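Local coordinates for protein AvmM (Streptomyces sp. NBRC 109436, PDB 7FE6) that catalyses macrocyclization in alchivemycin A biosynthesis, through dehydration followed by Michael-type addition, at residues A[10-15]-A[161-166]; A[19-24]-A[53-58]. All coordinates share one frame; numbering follows the deposited sequence.

Interaction 1 of 2, residues A[10-15]-A[161-166]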
loop_
_atom_site.group_PDB
_atom_site.type_symbol
_atom_site.label_atom_id
_atom_site.label_comp_id
_atom_site.label_asym_id
_atom_site.label_seq_id
_atom_site.Cartn_x
_atom_site.Cartn_y
_atom_site.Cartn_z
ATOM N N PRO A 10 3.920 -12.896 22.912
ATOM C CA PRO A 10 3.057 -12.011 22.127
ATOM C C PRO A 10 1.585 -12.289 22.386
ATOM O O PRO A 10 1.186 -13.368 22.820
ATOM C CB PRO A 10 3.430 -12.357 20.683
ATOM C CG PRO A 10 3.775 -13.813 20.739
ATOM C CD PRO A 10 4.385 -14.053 22.117
ATOM N N VAL A 11 0.764 -11.323 22.015
ATOM C CA VAL A 11 -0.671 -11.391 22.252
ATOM C C VAL A 11 -1.370 -11.804 20.963
ATOM O O VAL A 11 -1.053 -11.291 19.879
ATOM C CB VAL A 11 -1.199 -10.031 22.752
ATOM C CG1 VAL A 11 -2.716 -9.943 22.606
ATOM C CG2 VAL A 11 -0.734 -9.764 24.182
ATOM N N TYR A 12 -2.312 -12.738 21.071
ATOM C CA TYR A 12 -3.081 -13.199 19.927
ATOM C C TYR A 12 -4.538 -12.788 20.084
ATOM O O TYR A 12 -5.028 -12.568 21.191
ATOM C CB TYR A 12 -2.970 -14.715 19.756
ATOM C CG TYR A 12 -1.574 -15.168 19.420
ATOM C CD1 TYR A 12 -1.107 -15.112 18.111
ATOM C CD2 TYR A 12 -0.725 -15.653 20.402
ATOM C CE1 TYR A 12 0.177 -15.521 17.792
ATOM C CE2 TYR A 12 0.557 -16.074 20.096
ATOM C CZ TYR A 12 1.008 -16.008 18.788
ATOM O OH TYR A 12 2.290 -16.431 18.483
ATOM N N ARG A 13 -5.225 -12.665 18.956
ATOM C CA ARG A 13 -6.671 -12.515 18.926
ATOM C C ARG A 13 -7.268 -13.799 18.370
ATOM O O ARG A 13 -6.610 -14.534 17.627
ATOM C CB ARG A 13 -7.069 -11.289 18.089
ATOM C CG ARG A 13 -6.856 -11.462 16.596
ATOM C CD ARG A 13 -7.143 -10.203 15.747
ATOM N NE ARG A 13 -8.552 -9.825 15.656
ATOM C CZ ARG A 13 -9.002 -8.737 15.030
ATOM N NH1 ARG A 13 -8.161 -7.908 14.412
ATOM N NH2 ARG A 13 -10.303 -8.494 14.997
ATOM N N GLU A 14 -8.493 -14.104 18.777
ATOM C CA GLU A 14 -9.159 -15.308 18.309
ATOM C C GLU A 14 -10.137 -14.921 17.210
ATOM O O GLU A 14 -11.095 -14.180 17.456
ATOM C CB GLU A 14 -9.871 -16.033 19.445
ATOM C CG GLU A 14 -9.520 -17.514 19.516
ATOM C CD GLU A 14 -8.430 -17.815 20.533
ATOM O OE1 GLU A 14 -8.175 -16.955 21.404
ATOM O OE2 GLU A 14 -7.823 -18.906 20.459
ATOM N N TYR A 15 -9.893 -15.426 16.007
ATOM C CA TYR A 15 -10.801 -15.300 14.875
ATOM C C TYR A 15 -11.010 -16.705 14.333
ATOM O O TYR A 15 -10.034 -17.395 14.013
ATOM C CB TYR A 15 -10.245 -14.358 13.798
ATOM C CG TYR A 15 -11.172 -14.179 12.615
ATOM C CD1 TYR A 15 -12.424 -13.592 12.770
ATOM C CD2 TYR A 15 -10.812 -14.626 11.349
ATOM C CE1 TYR A 15 -13.286 -13.440 11.695
ATOM C CE2 TYR A 15 -11.666 -14.481 10.269
ATOM C CZ TYR A 15 -12.903 -13.889 10.447
ATOM O OH TYR A 15 -13.756 -13.744 9.372
ATOM N N MET A 161 3.217 -18.127 11.021
ATOM C CA MET A 161 4.357 -18.329 11.893
ATOM C C MET A 161 4.111 -19.503 12.829
ATOM O O MET A 161 2.975 -19.885 13.125
ATOM C CB MET A 161 4.703 -17.073 12.702
ATOM C CG MET A 161 3.511 -16.330 13.302
ATOM S SD MET A 161 2.767 -15.087 12.212
ATOM C CE MET A 161 3.963 -15.015 10.906
ATOM N N LEU A 162 5.223 -20.058 13.289
ATOM C CA LEU A 162 5.267 -21.071 14.328
ATOM C C LEU A 162 5.572 -20.325 15.621
ATOM O O LEU A 162 6.646 -19.732 15.766
ATOM C CB LEU A 162 6.323 -22.123 13.990
ATOM C CG LEU A 162 6.019 -22.949 12.729
ATOM C CD1 LEU A 162 7.088 -23.988 12.471
ATOM C CD2 LEU A 162 4.677 -23.636 12.869
ATOM N N ASP A 163 4.600 -20.317 16.535
ATOM C CA ASP A 163 4.772 -19.682 17.837
ATOM C C ASP A 163 6.024 -20.181 18.561
ATOM O O ASP A 163 6.892 -19.392 18.952
ATOM C CB ASP A 163 3.527 -19.926 18.691
ATOM C CG ASP A 163 3.608 -19.241 20.031
ATOM O OD1 ASP A 163 3.515 -17.987 20.054
ATOM O OD2 ASP A 163 3.781 -19.954 21.053
ATOM N N ALA A 164 6.135 -21.490 18.743
ATOM C CA ALA A 164 7.253 -22.052 19.477
ATOM C C ALA A 164 8.095 -22.926 18.557
ATOM O O ALA A 164 7.558 -23.560 17.643
ATOM C CB ALA A 164 6.767 -22.887 20.666
ATOM N N PRO A 165 9.410 -22.980 18.765
ATOM C CA PRO A 165 10.258 -23.757 17.854
ATOM C C PRO A 165 9.867 -25.221 17.888
ATOM O O PRO A 165 9.645 -25.804 18.955
ATOM C CB PRO A 165 11.671 -23.529 18.396
ATOM C CG PRO A 165 11.573 -22.259 19.177
ATOM C CD PRO A 165 10.204 -22.274 19.783
ATOM N N GLY A 166 9.759 -25.810 16.706
ATOM C CA GLY A 166 9.300 -27.172 16.632
ATOM C C GLY A 166 7.799 -27.328 16.651
ATOM O O GLY A 166 7.314 -28.467 16.684
#

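Interaction 2 of 2, residues A[19-24]-A[53-58]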
loop_
_atom_site.group_PDB
_atom_site.type_symbol
_atom_site.label_atom_id
_atom_site.label_comp_id
_atom_site.label_asym_id
_atom_site.label_seq_id
_atom_site.Cartn_x
_atom_site.Cartn_y
_atom_site.Cartn_z
ATOM N N ARG A 19 -5.307 -18.295 16.182
ATOM C CA ARG A 19 -4.617 -17.231 16.886
ATOM C C ARG A 19 -3.940 -16.327 15.866
ATOM O O ARG A 19 -3.269 -16.802 14.940
ATOM C CB ARG A 19 -3.607 -17.807 17.876
ATOM C CG ARG A 19 -4.261 -18.583 19.013
ATOM C CD ARG A 19 -3.229 -19.061 20.003
ATOM N NE ARG A 19 -2.432 -20.163 19.465
ATOM C CZ ARG A 19 -1.218 -20.485 19.906
ATOM N NH1 ARG A 19 -0.652 -19.774 20.875
ATOM N NH2 ARG A 19 -0.558 -21.504 19.369
ATOM N N VAL A 20 -4.106 -15.024 16.047
ATOM C CA VAL A 20 -3.679 -14.050 15.057
ATOM C C VAL A 20 -2.878 -12.965 15.762
ATOM O O VAL A 20 -3.375 -12.324 16.697
ATOM C CB VAL A 20 -4.874 -13.453 14.295
ATOM C CG1 VAL A 20 -4.444 -12.239 13.511
ATOM C CG2 VAL A 20 -5.501 -14.510 13.384
ATOM N N ASN A 21 -1.637 -12.777 15.327
ATOM C CA ASN A 21 -0.790 -11.681 15.771
ATOM C C ASN A 21 -0.782 -10.629 14.668
ATOM O O ASN A 21 -0.144 -10.817 13.627
ATOM C CB ASN A 21 0.617 -12.175 16.078
ATOM C CG ASN A 21 1.446 -11.126 16.772
ATOM O OD1 ASN A 21 1.106 -9.945 16.745
ATOM N ND2 ASN A 21 2.550 -11.536 17.377
ATOM N N ASP A 22 -1.525 -9.535 14.892
ATOM C CA ASP A 22 -1.586 -8.367 14.001
ATOM C C ASP A 22 -0.269 -7.622 13.861
ATOM O O ASP A 22 -0.144 -6.793 12.960
ATOM C CB ASP A 22 -2.629 -7.364 14.492
ATOM C CG ASP A 22 -4.043 -7.830 14.234
ATOM O OD1 ASP A 22 -4.287 -8.418 13.151
ATOM O OD2 ASP A 22 -4.904 -7.606 15.116
ATOM N N ASN A 23 0.707 -7.870 14.720
ATOM C CA ASN A 23 1.983 -7.191 14.569
ATOM C C ASN A 23 2.755 -7.694 13.356
ATOM O O ASN A 23 3.689 -7.019 12.913
ATOM C CB ASN A 23 2.822 -7.375 15.836
ATOM C CG ASN A 23 2.447 -6.402 16.944
ATOM O OD1 ASN A 23 1.972 -5.296 16.684
ATOM N ND2 ASN A 23 2.668 -6.816 18.189
ATOM N N ILE A 24 2.393 -8.861 12.826
ATOM C CA ILE A 24 3.005 -9.425 11.628
ATOM C C ILE A 24 2.079 -9.053 10.474
ATOM O O ILE A 24 1.055 -9.713 10.250
ATOM C CB ILE A 24 3.184 -10.945 11.727
ATOM C CG1 ILE A 24 3.722 -11.354 13.096
ATOM C CG2 ILE A 24 4.145 -11.415 10.653
ATOM C CD1 ILE A 24 5.081 -10.728 13.463
ATOM N N TYR A 53 8.160 -9.426 19.379
ATOM C CA TYR A 53 8.440 -10.841 19.595
ATOM C C TYR A 53 9.017 -11.469 18.325
ATOM O O TYR A 53 8.381 -11.437 17.265
ATOM C CB TYR A 53 7.171 -11.584 20.019
ATOM C CG TYR A 53 7.395 -13.074 20.200
ATOM C CD1 TYR A 53 8.001 -13.580 21.351
ATOM C CD2 TYR A 53 7.052 -13.977 19.199
ATOM C CE1 TYR A 53 8.226 -14.951 21.505
ATOM C CE2 TYR A 53 7.281 -15.339 19.348
ATOM C CZ TYR A 53 7.866 -15.814 20.494
ATOM O OH TYR A 53 8.078 -17.168 20.618
ATOM N N ALA A 54 10.216 -12.053 18.439
ATOM C CA ALA A 54 10.874 -12.725 17.320
ATOM C C ALA A 54 10.281 -14.115 17.134
ATOM O O ALA A 54 10.272 -14.915 18.076
ATOM C CB ALA A 54 12.378 -12.832 17.563
ATOM N N TYR A 55 9.762 -14.396 15.928
ATOM C CA TYR A 55 9.172 -15.696 15.631
ATOM C C TYR A 55 10.232 -16.666 15.113
ATOM O O TYR A 55 11.048 -16.296 14.263
ATOM C CB TYR A 55 8.054 -15.562 14.614
ATOM C CG TYR A 55 6.759 -15.211 15.275
ATOM C CD1 TYR A 55 6.011 -16.186 15.905
ATOM C CD2 TYR A 55 6.296 -13.901 15.303
ATOM C CE1 TYR A 55 4.831 -15.880 16.527
ATOM C CE2 TYR A 55 5.118 -13.584 15.932
ATOM C CZ TYR A 55 4.386 -14.583 16.544
ATOM O OH TYR A 55 3.197 -14.305 17.179
ATOM N N PRO A 56 10.212 -17.910 15.598
ATOM C CA PRO A 56 11.299 -18.842 15.253
ATOM C C PRO A 56 11.242 -19.358 13.829
ATOM O O PRO A 56 12.276 -19.772 13.285
ATOM C CB PRO A 56 11.127 -19.977 16.274
ATOM C CG PRO A 56 9.688 -19.915 16.675
ATOM C CD PRO A 56 9.308 -18.457 16.625
ATOM N N ASP A 57 10.066 -19.393 13.217
ATOM C CA ASP A 57 9.968 -19.851 11.842
ATOM C C ASP A 57 8.728 -19.221 11.226
ATOM O O ASP A 57 7.700 -19.082 11.894
ATOM C CB ASP A 57 9.919 -21.386 11.777
ATOM C CG ASP A 57 10.500 -21.931 10.482
ATOM O OD1 ASP A 57 10.950 -21.121 9.633
ATOM O OD2 ASP A 57 10.499 -23.173 10.309
ATOM N N THR A 58 8.848 -18.770 9.983
ATOM C CA THR A 58 7.745 -18.077 9.336
ATOM C C THR A 58 7.732 -18.415 7.860
ATOM O O THR A 58 8.782 -18.659 7.261
ATOM C CB THR A 58 7.852 -16.566 9.449
ATOM O OG1 THR A 58 9.043 -16.151 8.771
ATOM C CG2 THR A 58 7.864 -16.095 10.909
#

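Interaction 1 of 2, residues A[10-15]-A[161-166]
The backbones here stay well apart, Pro10 CA and Asp163 CA being the closest pair of alpha carbons at 9.0 Å, and the gap is spanned mainly by the phenol of Tyr12, which meets the short side chain of Asp163. The setting is one end of a beta-sandwich: the N-terminal segment 10-15 runs into the two-stranded hairpin formed by strands 13-15 and 18-20, while Asp163 lies in the loop that follows strand 153-162. The contact rests on one short hydrogen bond, from Tyr12 OH to Asp163 OD1 at 2.5 Å. OD1 approaches the edge of the phenol near the ring plane, so that Tyr12 CZ is 3.4 Å from Asp163 OD1. The phenol reaches the carboxylate on its anti side, 21° out of the carboxylate plane, and the two flat groups are turned 67° against each other. Asp163 carries its CG anti to its own backbone N (chi1 -177°), which extends the carboxylate from the loop toward the tyrosine. Its backbone is held as well, N by the side chain of Asn177 and O by the hydroxyl of Tyr53. Tyr12 OH is also hydrogen-bonded to Tyr55 OH, and Arg19 makes a cation-pi contact with the ring. Pro10 adds a looser touch to the acceptor, its ring carbon CG standing 4.2 Å from Asp163 OD1.

Interaction 2 of 2, residues A[19-24]-A[53-58]
Asn21 and Tyr55 meet with their flat groups strongly inclined, amide against phenol ring by 64°, and the amide nitrogen comes in at the edge of the ring, beside the hydroxyl. Asn21 ND2 donates to Tyr55 OH at 2.9 Å in a nearly straight bond, the N-H...O angle being 174°, with the oxygen lying in the amide plane. Having CG anti to the backbone N (chi1 -170°) carries the amide across to the tyrosine. Tyr55 OH is gripped a second time, by the hydroxyl of Tyr12, so this buried polar atom has partners from two different parts of the chain. The carbonyl end of the same amide is used too, in a less straight bond: Asn21 OD1 accepts from Asn23 N at 2.9 Å, the donor standing above the carbonyl plane. That bond makes an Asx turn, set within a type I beta turn from Asn21 to Ile24 that leads the chain out of the small hairpin and into strand 24-29, an outermost strand of one sheet of the beta-sandwich. The amide thus joins the turn to the loop that carries Tyr55. Beside the amide, Ile24 packs obliquely against the same ring, with Ile24 CD1 3.8 Å from Tyr55 CE2. One face of the phenol receives Tyr53, whose CD2 lies 3.7 Å above the plane, over the ring centre, while the Tyr53 ring has Tyr55 CD1 at its edge.

Interactions 1 and 2 lie with their centres about 6 Å apart and are joined through the paired hydroxyls of Tyr12 and Tyr55; a probable backbone hydrogen bond, Arg13 N to Val20 O at 2.9 Å, adds a second link. In sequence, both segments of interaction 2 fall between the two segments of interaction 1. They also share two sheets, strands 13-15 and 18-20 pairing in the N-terminal hairpin and strands 153-162 and 57-66 in one sheet of the sandwich. The contacts join the segments flanking the hairpin to the loops that carry Tyr55 and Asp163. A bound alchivemycin A lies about 12 Å from the side chain of Ile24, and Asn23 shares a backbone hydrogen bond with the pocket residue Arg50.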